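Local coordinates for loquacious, isoform B (Drosophila melanogaster, PDB 4X8W), which probably serves as a double-stranded-RNA-binding partner of Dicer enzymes in small-RNA processing, its last dsRBD-like domain acting in protein-protein contacts, at residues 21-26 / 37-42. Numbering follows the deposited sequence.
Sequences VTYVDI and CLVQLS
Thr22 and Gln40 and, next along the strands, Val24 and Leu38 form the hydrogen-bonded pairs that hold strand 21-26 antiparallel to strand 37-42, each pair closed by two backbone bonds. Thr22 N reaches Gln40 O at 3.0 Å, Leu38 N reaches Val24 O at 2.9 Å, and the return bonds from Gln40 and Val24 are equally short. CA of Val39, which pairs with Tyr23, makes a CA-H...O contact with Thr22 O, and CA of Cys37, which pairs with Asp25, makes one with Val24 O.

The face carrying Val21, Tyr23, Cys37, Val39 and Leu41, with Asp25 at its end, is largely apolar. Val39 splits its branches: CG1 meets CG1 of Val21 at 3.7 Å, while CG2 lies 3.5 Å from CE2 of Tyr23, the two side chains running alongside each other. Cys37, its SG anti to the backbone N (chi1 -176°), makes a sulfur-aromatic contact at the edge of the Tyr23 ring, 84° off the ring normal. Replacing Tyr23 by an alanine is likely to leave Val39 CG2 and Cys37 SG without their aromatic neighbour and open a gap toward Leu10 of helix 10-16. Past the last pair, Ile26 points toward the other strand and its CD1 meets Leu38 CG at 4.0 Å.

Asp25 OD1 sits 3.6 Å from Cys37 SG but is hydrogen-bonded to Gln60 of the second subunit. Helix 10-16 and the second subunit's Ala63 and Ala64 pack on the Tyr23-Val39 face. The hairpin supplies the first two strands of a dsRBD-like alpha-beta-beta-beta-alpha order, a strand of the second subunit continuing the sheet beyond 37-42, consistent with a domain exchanged between subunits.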
loop_
_atom_site.group_PDB
_atom_site.type_symbol
_atom_site.label_atom_id
_atom_site.label_comp_id
_atom_site.label_asym_id
_atom_site.label_seq_id
_atom_site.Cartn_x
_atom_site.Cartn_y
_atom_site.Cartn_z
ATOM N N VAL E 21 5.387 -5.023 0.338
ATOM C CA VAL E 21 5.345 -6.050 -0.687
ATOM C C VAL E 21 4.251 -7.070 -0.434
ATOM O O VAL E 21 4.220 -7.716 0.612
ATOM C CB VAL E 21 6.690 -6.792 -0.752
ATOM C CG1 VAL E 21 6.611 -7.951 -1.723
ATOM C CG2 VAL E 21 7.794 -5.836 -1.134
ATOM N N THR E 22 3.364 -7.246 -1.400
ATOM C CA THR E 22 2.312 -8.241 -1.246
ATOM C C THR E 22 2.346 -9.279 -2.353
ATOM O O THR E 22 2.225 -8.954 -3.536
ATOM C CB THR E 22 0.930 -7.601 -1.216
ATOM O OG1 THR E 22 0.852 -6.748 -0.073
ATOM C CG2 THR E 22 -0.139 -8.666 -1.085
ATOM N N TYR E 23 2.476 -10.537 -1.951
ATOM C CA TYR E 23 2.461 -11.631 -2.902
ATOM C C TYR E 23 1.031 -12.122 -3.108
ATOM O O TYR E 23 0.308 -12.372 -2.154
ATOM C CB TYR E 23 3.359 -12.768 -2.415
ATOM C CG TYR E 23 4.843 -12.440 -2.413
ATOM C CD1 TYR E 23 5.436 -11.730 -1.368
ATOM C CD2 TYR E 23 5.652 -12.838 -3.469
ATOM C CE1 TYR E 23 6.807 -11.434 -1.379
ATOM C CE2 TYR E 23 7.003 -12.545 -3.488
ATOM C CZ TYR E 23 7.576 -11.851 -2.450
ATOM O OH TYR E 23 8.921 -11.594 -2.507
ATOM N N VAL E 24 0.643 -12.257 -4.373
ATOM C CA VAL E 24 -0.661 -12.786 -4.758
ATOM C C VAL E 24 -0.432 -13.996 -5.669
ATOM O O VAL E 24 0.102 -13.856 -6.774
ATOM C CB VAL E 24 -1.502 -11.721 -5.500
ATOM C CG1 VAL E 24 -2.829 -12.290 -5.985
ATOM C CG2 VAL E 24 -1.712 -10.499 -4.626
ATOM N N ASP E 25 -0.818 -15.183 -5.215
ATOM C CA ASP E 25 -0.714 -16.361 -6.074
ATOM C C ASP E 25 -1.922 -16.386 -7.019
ATOM O O ASP E 25 -3.058 -16.215 -6.594
ATOM C CB ASP E 25 -0.598 -17.637 -5.235
ATOM C CG ASP E 25 0.729 -17.725 -4.456
ATOM O OD1 ASP E 25 1.741 -17.129 -4.880
ATOM O OD2 ASP E 25 0.770 -18.421 -3.422
ATOM N N ILE E 26 -1.655 -16.545 -8.312
ATOM C CA ILE E 26 -2.692 -16.478 -9.341
ATOM C C ILE E 26 -3.319 -17.842 -9.654
ATOM O O ILE E 26 -2.633 -18.877 -9.688
ATOM C CB ILE E 26 -2.130 -15.825 -10.632
ATOM C CG1 ILE E 26 -1.721 -14.380 -10.343
ATOM C CG2 ILE E 26 -3.154 -15.834 -11.757
ATOM C CD1 ILE E 26 -2.866 -13.516 -9.863
ATOM N N CYS E 37 2.429 -15.682 -10.240
ATOM C CA CYS E 37 2.385 -14.862 -9.044
ATOM C C CYS E 37 2.512 -13.398 -9.416
ATOM O O CYS E 37 3.242 -13.038 -10.350
ATOM C CB CYS E 37 3.500 -15.259 -8.074
ATOM S SG CYS E 37 3.450 -14.371 -6.488
ATOM N N LEU E 38 1.774 -12.558 -8.703
ATOM C CA LEU E 38 1.915 -11.113 -8.845
ATOM C C LEU E 38 2.503 -10.560 -7.551
ATOM O O LEU E 38 2.066 -10.917 -6.448
ATOM C CB LEU E 38 0.573 -10.445 -9.144
ATOM C CG LEU E 38 -0.073 -10.735 -10.500
ATOM C CD1 LEU E 38 -1.289 -9.848 -10.713
ATOM C CD2 LEU E 38 0.902 -10.656 -11.684
ATOM N N VAL E 39 3.483 -9.679 -7.681
ATOM C CA VAL E 39 3.994 -8.982 -6.521
ATOM C C VAL E 39 3.521 -7.558 -6.678
ATOM O O VAL E 39 3.815 -6.893 -7.663
ATOM C CB VAL E 39 5.528 -9.030 -6.425
ATOM C CG1 VAL E 39 6.016 -8.027 -5.415
ATOM C CG2 VAL E 39 5.989 -10.411 -6.041
ATOM N N GLN E 40 2.770 -7.101 -5.693
ATOM C CA GLN E 40 2.208 -5.776 -5.747
ATOM C C GLN E 40 3.062 -4.895 -4.849
ATOM O O GLN E 40 3.324 -5.258 -3.707
ATOM C CB GLN E 40 0.739 -5.822 -5.332
ATOM C CG GLN E 40 -0.022 -4.534 -5.526
ATOM C CD GLN E 40 -1.507 -4.728 -5.316
ATOM O OE1 GLN E 40 -1.934 -5.692 -4.672
ATOM N NE2 GLN E 40 -2.308 -3.838 -5.894
ATOM N N LEU E 41 3.531 -3.770 -5.392
ATOM C CA LEU E 41 4.314 -2.802 -4.625
ATOM C C LEU E 41 3.470 -1.586 -4.299
ATOM O O LEU E 41 2.846 -0.977 -5.168
ATOM C CB LEU E 41 5.583 -2.387 -5.386
ATOM C CG LEU E 41 6.501 -3.509 -5.923
ATOM C CD1 LEU E 41 7.693 -2.948 -6.668
ATOM C CD2 LEU E 41 6.994 -4.391 -4.790
ATOM N N SER E 42 3.436 -1.261 -3.016
ATOM C CA SER E 42 2.655 -0.146 -2.522
ATOM C C SER E 42 3.494 0.582 -1.500
ATOM O O SER E 42 4.411 0.008 -0.917
ATOM C CB SER E 42 1.339 -0.623 -1.911
ATOM O OG SER E 42 1.580 -1.489 -0.814
#